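Local coordinates for malate Synthase (Haloferax volcanii, PDB 3OYZ), which condenses acetyl-CoA with glyoxylate and hydrolyses the malyl-CoA formed, yielding malate and CoA in the magnesium-dependent malate-forming step of the glyoxylate cycle, at residues 189-194 with 392-397; 197-200 with 206-209; 404-409 with 414-419. One frame throughout, in Å; residues are numbered along the deposited sequence.

Contacts 1 and 2 are neighbours, their centres about 8 Å apart, and contact 2 is nested inside the long chain loop that contact 1 closes. They are joined directly: Thr194 O lies 2.9 Å from Ala199 N and Thr194 OG1 lies 3.2 Å from Trp209 NE1, both probable hydrogen bonds. Contact 1 belongs to the active site, with Asp192 on the magnesium and Val191 on the pyruvate, whereas the Trp209 side chain of contact 2 is about 9 Å from that pyruvate. Contact 3 is remote, its centre about 24 Å from that of contact 1, although helix 397-408 directly follows helix 389-395. All three contacts touch the second subunit.

Contact 1: 189-194 with 392-397; sequences GEVDYT and YQAAMT. With MG (magnesium ion), chain D; PYR (pyruvic acid), chain C.
The carbonyl of Val191 meets Ala394 across the contact, Val191 O to Ala394 CB 3.8 Å, the nearest approach between 189-194 and 392-397. One residue earlier, Glu190 O is gripped from opposite faces of its plane, by Thr194 N and by Thr194 OG1, the latter at 2.7 Å and tilted 22° from that plane. The pyruvate carboxylate takes Val191 N on OXT (2.8 Å, 153°) and Asp192 N on O (2.9 Å, 159°), so two amides of the helix's first turn hold both oxygens; Gly189 is its N-cap. The magnesium is bound by Asp192 OD2 at 1.9 Å, by pyruvate O and O3 as a chelate, by two waters and by Glu158, six coordinating atoms in all. Thr194 holds its methyl CG2 4.1 Å from Ala394 CB, while OG1 also bonds to Trp209 NE1. Replacing Thr194 by an alanine is likely to cost Glu190 O one of its two donors, leave Trp209 NE1 without its acceptor and open a gap beside Ala394. In the TIM barrel, helix 190-197 starts at the C-terminal end of strand 183-188; helix 389-395, just after the predicted proton acceptor Asp388, packs against that start, and Tyr392 turns to helix 343-358.

Contact 2: 197-200 with 206-209; sequences MRAM and LPAW. With K (potassium ion), chain F.
Met197 and Ala199 close on the six-membered end of the Trp209 indole, and this is the tight part of the contact. Met197 CB reaches Trp209 CH2 at 3.6 Å, while Ala199 CB is equally close to Trp209 CZ2; both methyl and methylene approach the ring obliquely. Bends at chi2 (-77°) and chi3 (-83°) fold the methionine back along the indole, which brings Met197 CE to 3.7 Å from Trp209 CZ3. The two side chains run past each other in opposite directions, with three points of the methionine against one ring. Pro207, from the same segment as the indole, covers part of one of its faces, Pro207 CB lying 3.7 Å above the ring plane and displaced toward the rim, and Pro207 CG is 4.0 Å from Ala199 CB. No hydrogen bond links 197-200 to 206-209, so apolar packing joins them.

Ala208 marks the looser, solvent side. Arg198 and Met200 turn from 206-209 toward the second subunit. Arg198, at phi 65°, ends helix 190-197 in a Schellman motif, and its guanidinium makes a cation-pi contact with Phe10 of the second subunit. Beside it, Met197 O binds a potassium ion at 2.7 Å, which Ser217 OG, Ser221 OG and Gly252 O of that subunit also bind, so the helix end takes part in the subunit interface.

The loop lies within the beta-alpha-beta crossover from strand 183-188 to the adjacent parallel strand 226-229. Tyr193 of helix 190-197 meets the indole edge-to-face, and Trp209 itself is the N-cap of helix 210-223.

Contact 3: 404-409 with 414-419; sequences DVYENR and EELEER
Tyr406 and Leu416 mark the closest backbone approach, their CA atoms 8.1 Å apart. The axes of helix 404-408 and helix 414-419 come no nearer than 11.4 Å, and their N-to-C directions differ by 139°, so the two run roughly antiparallel but splayed. The first helix finishes at Asn408, whose side chain turns back on the preceding turn: Asn408 ND2 donates to Asp404 O at 2.8 Å, nearly straight at 166°, in the carbonyl plane and on a lone pair. Arg409 then leaves helical geometry.

With only a few residues between them, the segments form a helical hairpin in the C-terminal region, outside the TIM barrel and far from the annotated sites. Its apolar contact rests on one methyl: Leu416 CD1 is 4.1 Å from Val405 CG1 and equally far from Tyr406 CD1, where it sits at the ring's edge near the ring plane. The first torsion of Tyr406 places CG on the far side of the CA-CB bond from the backbone N, which swings the ring toward helix 414-419 although its CB does not point there. Its hydroxyl ends at Glu417, giving a weak bond from Tyr406 OH to Glu417 OE2 at 3.3 Å, the ring and carboxylate planes 40° apart. The exposed Glu407, Glu414 and Glu418 are consistent with the acidic surface of halophilic proteins.

His413 stacks on the Tyr406 ring, and Val425 of helix 422-428 touches both Tyr406 and Glu417. Toward the second subunit, Asp404 forms a salt bridge with Arg8 and Arg409 with Asp44 of that chain.

Contact 1: 189-194 with 392-397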
loop_
_atom_site.group_PDB
_atom_site.type_symbol
_atom_site.label_atom_id
_atom_site.label_comp_id
_atom_site.label_asym_id
_atom_site.label_seq_id
_atom_site.Cartn_x
_atom_site.Cartn_y
_atom_site.Cartn_z
ATOM N N GLY A 189 -8.899 -9.265 -9.670
ATOM C CA GLY A 189 -9.917 -10.250 -9.405
ATOM C C GLY A 189 -10.095 -10.391 -7.915
ATOM O O GLY A 189 -9.595 -11.327 -7.338
ATOM N N GLU A 190 -10.871 -9.509 -7.308
ATOM C CA GLU A 190 -10.954 -9.452 -5.851
ATOM C C GLU A 190 -11.457 -10.732 -5.199
ATOM O O GLU A 190 -11.102 -10.988 -4.045
ATOM C CB GLU A 190 -11.747 -8.254 -5.347
ATOM C CG GLU A 190 -10.955 -6.957 -5.165
ATOM C CD GLU A 190 -10.916 -6.077 -6.406
ATOM O OE1 GLU A 190 -11.208 -6.644 -7.476
ATOM O OE2 GLU A 190 -10.545 -4.877 -6.338
ATOM N N VAL A 191 -12.213 -11.544 -5.931
ATOM C CA VAL A 191 -12.874 -12.688 -5.297
ATOM C C VAL A 191 -11.841 -13.804 -5.096
ATOM O O VAL A 191 -11.618 -14.242 -3.970
ATOM C CB VAL A 191 -14.108 -13.201 -6.067
ATOM C CG1 VAL A 191 -14.791 -14.210 -5.158
ATOM C CG2 VAL A 191 -15.057 -12.045 -6.314
ATOM N N ASP A 192 -11.223 -14.264 -6.174
ATOM C CA ASP A 192 -10.158 -15.246 -6.013
ATOM C C ASP A 192 -8.951 -14.668 -5.242
ATOM O O ASP A 192 -8.262 -15.405 -4.522
ATOM C CB ASP A 192 -9.705 -15.697 -7.387
ATOM C CG ASP A 192 -10.607 -16.814 -7.962
ATOM O OD1 ASP A 192 -10.869 -17.721 -7.152
ATOM O OD2 ASP A 192 -11.062 -16.697 -9.130
ATOM N N TYR A 193 -8.772 -13.350 -5.280
ATOM C CA TYR A 193 -7.668 -12.773 -4.521
ATOM C C TYR A 193 -7.938 -12.881 -3.040
ATOM O O TYR A 193 -7.063 -13.252 -2.262
ATOM C CB TYR A 193 -7.546 -11.304 -4.928
ATOM C CG TYR A 193 -6.402 -10.560 -4.248
ATOM C CD1 TYR A 193 -5.103 -10.684 -4.735
ATOM C CD2 TYR A 193 -6.643 -9.709 -3.165
ATOM C CE1 TYR A 193 -4.026 -9.953 -4.111
ATOM C CE2 TYR A 193 -5.614 -8.995 -2.571
ATOM C CZ TYR A 193 -4.327 -9.076 -3.078
ATOM O OH TYR A 193 -3.376 -8.338 -2.380
ATOM N N THR A 194 -9.173 -12.605 -2.619
ATOM C CA THR A 194 -9.598 -12.803 -1.219
ATOM C C THR A 194 -9.305 -14.178 -0.714
ATOM O O THR A 194 -8.803 -14.329 0.417
ATOM C CB THR A 194 -11.115 -12.567 -1.071
ATOM O OG1 THR A 194 -11.300 -11.188 -1.342
ATOM C CG2 THR A 194 -11.661 -12.836 0.397
ATOM N N TYR A 392 -17.515 -19.215 -3.793
ATOM C CA TYR A 392 -17.489 -20.416 -3.018
ATOM C C TYR A 392 -16.115 -20.618 -2.361
ATOM O O TYR A 392 -16.015 -20.880 -1.155
ATOM C CB TYR A 392 -17.785 -21.547 -4.014
ATOM C CG TYR A 392 -17.633 -22.892 -3.403
ATOM C CD1 TYR A 392 -18.599 -23.374 -2.533
ATOM C CD2 TYR A 392 -16.545 -23.700 -3.698
ATOM C CE1 TYR A 392 -18.487 -24.614 -1.965
ATOM C CE2 TYR A 392 -16.399 -24.945 -3.095
ATOM C CZ TYR A 392 -17.386 -25.391 -2.236
ATOM O OH TYR A 392 -17.314 -26.629 -1.642
ATOM N N GLN A 393 -15.030 -20.588 -3.151
ATOM C CA GLN A 393 -13.692 -20.810 -2.578
ATOM C C GLN A 393 -13.406 -19.777 -1.475
ATOM O O GLN A 393 -12.963 -20.106 -0.343
ATOM C CB GLN A 393 -12.673 -20.692 -3.744
ATOM C CG GLN A 393 -12.727 -21.839 -4.728
ATOM C CD GLN A 393 -12.499 -23.184 -4.024
ATOM O OE1 GLN A 393 -11.808 -23.272 -2.997
ATOM N NE2 GLN A 393 -13.118 -24.239 -4.556
ATOM N N ALA A 394 -13.707 -18.508 -1.762
ATOM C CA ALA A 394 -13.480 -17.462 -0.741
ATOM C C ALA A 394 -14.261 -17.610 0.545
ATOM O O ALA A 394 -13.755 -17.279 1.628
ATOM C CB ALA A 394 -13.691 -16.029 -1.301
ATOM N N ALA A 395 -15.519 -18.050 0.426
ATOM C CA ALA A 395 -16.377 -18.250 1.617
ATOM C C ALA A 395 -15.840 -19.336 2.551
ATOM O O ALA A 395 -16.206 -19.372 3.703
ATOM C CB ALA A 395 -17.825 -18.663 1.207
ATOM N N MET A 396 -15.044 -20.275 2.051
ATOM C CA MET A 396 -14.623 -21.452 2.814
ATOM C C MET A 396 -13.588 -21.101 3.888
ATOM O O MET A 396 -13.352 -21.884 4.802
ATOM C CB MET A 396 -14.018 -22.456 1.843
ATOM C CG MET A 396 -13.869 -23.843 2.452
ATOM S SD MET A 396 -13.404 -24.979 1.145
ATOM C CE MET A 396 -14.046 -24.196 -0.342
ATOM N N THR A 397 -12.929 -19.943 3.792
ATOM C CA THR A 397 -11.855 -19.645 4.770
ATOM C C THR A 397 -12.188 -19.781 6.244
ATOM O O THR A 397 -11.439 -20.429 6.960
ATOM C CB THR A 397 -11.169 -18.285 4.468
ATOM O OG1 THR A 397 -10.618 -18.447 3.163
ATOM C CG2 THR A 397 -10.067 -17.962 5.475
HETATM MG MG MG D . -11.190 -15.242 -10.331
HETATM C C PYR C . -12.365 -12.932 -9.406
HETATM O O PYR C . -11.741 -13.972 -9.006
HETATM O OXT PYR C . -12.597 -11.919 -8.650
HETATM C CA PYR C . -12.669 -12.871 -10.767
HETATM O O3 PYR C . -12.316 -13.842 -11.561
HETATM C CB PYR C . -13.321 -11.663 -11.330
HETATM O O HOH W 1 -13.240 -16.267 -10.928
HETATM O O HOH W 2 -10.636 -16.084 -12.055
#

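Contact 2: 197-200 with 206-209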
loop_
_atom_site.group_PDB
_atom_site.type_symbol
_atom_site.label_atom_id
_atom_site.label_comp_id
_atom_site.label_asym_id
_atom_site.label_seq_id
_atom_site.Cartn_x
_atom_site.Cartn_y
_atom_site.Cartn_z
ATOM N N MET A 197 -5.428 -14.694 -0.489
ATOM C CA MET A 197 -4.926 -13.953 0.651
ATOM C C MET A 197 -5.490 -14.526 1.969
ATOM O O MET A 197 -4.956 -14.153 3.053
ATOM C CB MET A 197 -5.243 -12.437 0.511
ATOM C CG MET A 197 -4.559 -11.774 -0.786
ATOM S SD MET A 197 -2.769 -11.547 -0.309
ATOM C CE MET A 197 -2.951 -9.991 0.579
ATOM N N ARG A 198 -6.494 -15.421 1.896
ATOM C CA ARG A 198 -7.123 -15.988 3.123
ATOM C C ARG A 198 -7.852 -14.921 3.950
ATOM O O ARG A 198 -7.892 -14.985 5.168
ATOM C CB ARG A 198 -6.219 -16.871 4.014
ATOM C CG ARG A 198 -5.505 -17.942 3.169
ATOM C CD ARG A 198 -4.803 -19.077 3.885
ATOM N NE ARG A 198 -3.930 -18.598 4.939
ATOM C CZ ARG A 198 -3.423 -19.414 5.863
ATOM N NH1 ARG A 198 -3.723 -20.719 5.835
ATOM N NH2 ARG A 198 -2.649 -18.922 6.816
ATOM N N ALA A 199 -8.493 -13.960 3.292
ATOM C CA ALA A 199 -9.071 -12.909 4.055
ATOM C C ALA A 199 -10.481 -13.365 4.479
ATOM O O ALA A 199 -11.096 -14.207 3.839
ATOM C CB ALA A 199 -9.135 -11.630 3.240
ATOM N N MET A 200 -11.015 -12.697 5.488
ATOM C CA MET A 200 -12.407 -12.937 5.854
ATOM C C MET A 200 -13.032 -11.684 6.409
ATOM O O MET A 200 -12.371 -10.743 6.873
ATOM C CB MET A 200 -12.545 -14.181 6.737
ATOM C CG MET A 200 -11.925 -14.119 8.104
ATOM S SD MET A 200 -11.808 -15.823 8.755
ATOM C CE MET A 200 -11.131 -15.340 10.297
ATOM N N LEU A 206 -16.806 -8.967 0.095
ATOM C CA LEU A 206 -15.405 -8.754 -0.273
ATOM C C LEU A 206 -14.768 -7.633 0.532
ATOM O O LEU A 206 -15.356 -6.556 0.690
ATOM C CB LEU A 206 -15.327 -8.372 -1.748
ATOM C CG LEU A 206 -15.708 -9.455 -2.732
ATOM C CD1 LEU A 206 -15.505 -8.814 -4.125
ATOM C CD2 LEU A 206 -14.836 -10.696 -2.626
ATOM N N PRO A 207 -13.545 -7.850 1.071
ATOM C CA PRO A 207 -12.803 -6.680 1.518
ATOM C C PRO A 207 -12.602 -5.674 0.342
ATOM O O PRO A 207 -12.630 -6.004 -0.835
ATOM C CB PRO A 207 -11.401 -7.253 1.892
ATOM C CG PRO A 207 -11.568 -8.700 1.947
ATOM C CD PRO A 207 -12.767 -9.097 1.079
ATOM N N ALA A 208 -12.280 -4.435 0.654
ATOM C CA ALA A 208 -12.081 -3.392 -0.345
ATOM C C ALA A 208 -10.700 -3.388 -1.048
ATOM O O ALA A 208 -10.569 -2.837 -2.163
ATOM C CB ALA A 208 -12.393 -2.045 0.336
ATOM N N TRP A 209 -9.697 -4.012 -0.420
ATOM C CA TRP A 209 -8.290 -4.117 -0.947
ATOM C C TRP A 209 -7.791 -2.857 -1.648
ATOM O O TRP A 209 -7.365 -2.897 -2.811
ATOM C CB TRP A 209 -8.254 -5.262 -1.962
ATOM C CG TRP A 209 -8.619 -6.595 -1.407
ATOM C CD1 TRP A 209 -9.656 -7.406 -1.764
ATOM C CD2 TRP A 209 -7.825 -7.317 -0.458
ATOM N NE1 TRP A 209 -9.553 -8.579 -1.079
ATOM C CE2 TRP A 209 -8.435 -8.561 -0.273
ATOM C CE3 TRP A 209 -6.621 -7.030 0.208
ATOM C CZ2 TRP A 209 -7.923 -9.527 0.620
ATOM C CZ3 TRP A 209 -6.078 -8.006 1.056
ATOM C CH2 TRP A 209 -6.751 -9.232 1.273
HETATM K K K F . -2.379 -13.899 3.810
#

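Contact 3: 404-409 with 414-419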
loop_
_atom_site.group_PDB
_atom_site.type_symbol
_atom_site.label_atom_id
_atom_site.label_comp_id
_atom_site.label_asym_id
_atom_site.label_seq_id
_atom_site.Cartn_x
_atom_site.Cartn_y
_atom_site.Cartn_z
ATOM N N ASP A 404 -8.653 -26.558 10.697
ATOM C CA ASP A 404 -7.266 -26.522 11.127
ATOM C C ASP A 404 -7.149 -26.563 12.635
ATOM O O ASP A 404 -6.293 -27.277 13.142
ATOM C CB ASP A 404 -6.501 -25.268 10.654
ATOM C CG ASP A 404 -5.009 -25.382 10.889
ATOM O OD1 ASP A 404 -4.402 -26.348 10.396
ATOM O OD2 ASP A 404 -4.381 -24.557 11.585
ATOM N N VAL A 405 -7.934 -25.734 13.311
ATOM C CA VAL A 405 -7.953 -25.570 14.746
ATOM C C VAL A 405 -8.463 -26.841 15.446
ATOM O O VAL A 405 -7.852 -27.333 16.379
ATOM C CB VAL A 405 -8.870 -24.407 15.146
ATOM C CG1 VAL A 405 -9.150 -24.516 16.645
ATOM C CG2 VAL A 405 -8.230 -23.046 14.864
ATOM N N TYR A 406 -9.568 -27.391 14.971
ATOM C CA TYR A 406 -10.072 -28.654 15.510
ATOM C C TYR A 406 -9.032 -29.779 15.374
ATOM O O TYR A 406 -8.656 -30.382 16.382
ATOM C CB TYR A 406 -11.418 -28.989 14.859
ATOM C CG TYR A 406 -12.221 -30.050 15.585
ATOM C CD1 TYR A 406 -13.046 -29.717 16.659
ATOM C CD2 TYR A 406 -12.167 -31.382 15.177
ATOM C CE1 TYR A 406 -13.778 -30.704 17.318
ATOM C CE2 TYR A 406 -12.888 -32.380 15.837
ATOM C CZ TYR A 406 -13.679 -32.030 16.904
ATOM O OH TYR A 406 -14.391 -33.015 17.560
ATOM N N GLU A 407 -8.532 -30.030 14.164
ATOM C CA GLU A 407 -7.447 -30.984 13.918
ATOM C C GLU A 407 -6.200 -30.869 14.810
ATOM O O GLU A 407 -5.570 -31.872 15.164
ATOM C CB GLU A 407 -7.031 -30.930 12.435
ATOM C CG GLU A 407 -7.848 -31.875 11.552
ATOM C CD GLU A 407 -7.856 -31.567 10.050
ATOM O OE1 GLU A 407 -7.896 -30.377 9.673
ATOM O OE2 GLU A 407 -7.849 -32.527 9.238
ATOM N N ASN A 408 -5.812 -29.653 15.189
ATOM C CA ASN A 408 -4.505 -29.468 15.791
ATOM C C ASN A 408 -4.613 -29.063 17.242
ATOM O O ASN A 408 -3.586 -28.959 17.914
ATOM C CB ASN A 408 -3.692 -28.417 15.007
ATOM C CG ASN A 408 -3.196 -28.966 13.688
ATOM O OD1 ASN A 408 -2.192 -29.678 13.634
ATOM N ND2 ASN A 408 -3.876 -28.618 12.613
ATOM N N ARG A 409 -5.830 -28.766 17.700
ATOM C CA ARG A 409 -6.016 -28.322 19.064
ATOM C C ARG A 409 -6.971 -29.272 19.840
ATOM O O ARG A 409 -8.046 -28.857 20.260
ATOM C CB ARG A 409 -6.438 -26.850 19.085
ATOM C CG ARG A 409 -5.351 -25.830 18.636
ATOM C CD ARG A 409 -4.065 -25.913 19.476
ATOM N NE ARG A 409 -4.224 -25.676 20.914
ATOM C CZ ARG A 409 -4.262 -24.477 21.469
ATOM N NH1 ARG A 409 -4.132 -23.398 20.709
ATOM N NH2 ARG A 409 -4.403 -24.318 22.775
ATOM N N GLU A 414 -13.565 -29.322 23.517
ATOM C CA GLU A 414 -14.625 -29.254 24.494
ATOM C C GLU A 414 -15.234 -27.859 24.442
ATOM O O GLU A 414 -16.453 -27.745 24.302
ATOM C CB GLU A 414 -14.026 -29.491 25.883
ATOM C CG GLU A 414 -14.983 -30.096 26.905
ATOM C CD GLU A 414 -14.843 -29.399 28.248
ATOM O OE1 GLU A 414 -14.125 -29.925 29.129
ATOM O OE2 GLU A 414 -15.422 -28.295 28.400
ATOM N N GLU A 415 -14.415 -26.811 24.559
ATOM C CA GLU A 415 -14.943 -25.453 24.401
ATOM C C GLU A 415 -15.547 -25.207 23.019
ATOM O O GLU A 415 -16.471 -24.416 22.899
ATOM C CB GLU A 415 -13.941 -24.376 24.788
ATOM C CG GLU A 415 -13.606 -24.399 26.272
ATOM C CD GLU A 415 -12.269 -23.749 26.597
ATOM O OE1 GLU A 415 -12.283 -22.599 27.099
ATOM O OE2 GLU A 415 -11.207 -24.373 26.363
ATOM N N LEU A 416 -15.112 -25.933 21.995
ATOM C CA LEU A 416 -15.638 -25.668 20.654
ATOM C C LEU A 416 -17.012 -26.331 20.503
ATOM O O LEU A 416 -17.930 -25.791 19.863
ATOM C CB LEU A 416 -14.668 -26.130 19.555
ATOM C CG LEU A 416 -13.343 -25.351 19.427
ATOM C CD1 LEU A 416 -12.380 -26.177 18.587
ATOM C CD2 LEU A 416 -13.551 -23.984 18.789
ATOM N N GLU A 417 -17.106 -27.521 21.096
ATOM C CA GLU A 417 -18.399 -28.166 21.372
ATOM C C GLU A 417 -19.375 -27.382 22.245
ATOM O O GLU A 417 -20.508 -27.206 21.823
ATOM C CB GLU A 417 -18.230 -29.635 21.730
ATOM C CG GLU A 417 -18.394 -30.404 20.435
ATOM C CD GLU A 417 -17.645 -31.718 20.429
ATOM O OE1 GLU A 417 -17.692 -32.395 21.488
ATOM O OE2 GLU A 417 -17.018 -32.046 19.386
ATOM N N GLU A 418 -18.956 -26.835 23.381
ATOM C CA GLU A 418 -19.794 -25.831 24.038
ATOM C C GLU A 418 -20.215 -24.667 23.124
ATOM O O GLU A 418 -21.399 -24.313 23.051
ATOM C CB GLU A 418 -19.108 -25.285 25.295
ATOM C CG GLU A 418 -19.304 -26.177 26.525
ATOM C CD GLU A 418 -18.103 -26.205 27.473
ATOM O OE1 GLU A 418 -17.221 -25.301 27.406
ATOM O OE2 GLU A 418 -18.054 -27.159 28.288
ATOM N N ARG A 419 -19.258 -24.059 22.419
ATOM C CA ARG A 419 -19.539 -22.869 21.611
ATOM C C ARG A 419 -20.460 -23.150 20.415
ATOM O O ARG A 419 -21.354 -22.344 20.166
ATOM C CB ARG A 419 -18.248 -22.066 21.296
ATOM C CG ARG A 419 -18.093 -21.552 19.871
ATOM C CD ARG A 419 -16.722 -20.872 19.569
ATOM N NE ARG A 419 -16.939 -19.877 18.517
ATOM C CZ ARG A 419 -17.121 -18.577 18.748
ATOM N NH1 ARG A 419 -17.065 -18.126 19.994
ATOM N NH2 ARG A 419 -17.362 -17.727 17.754
#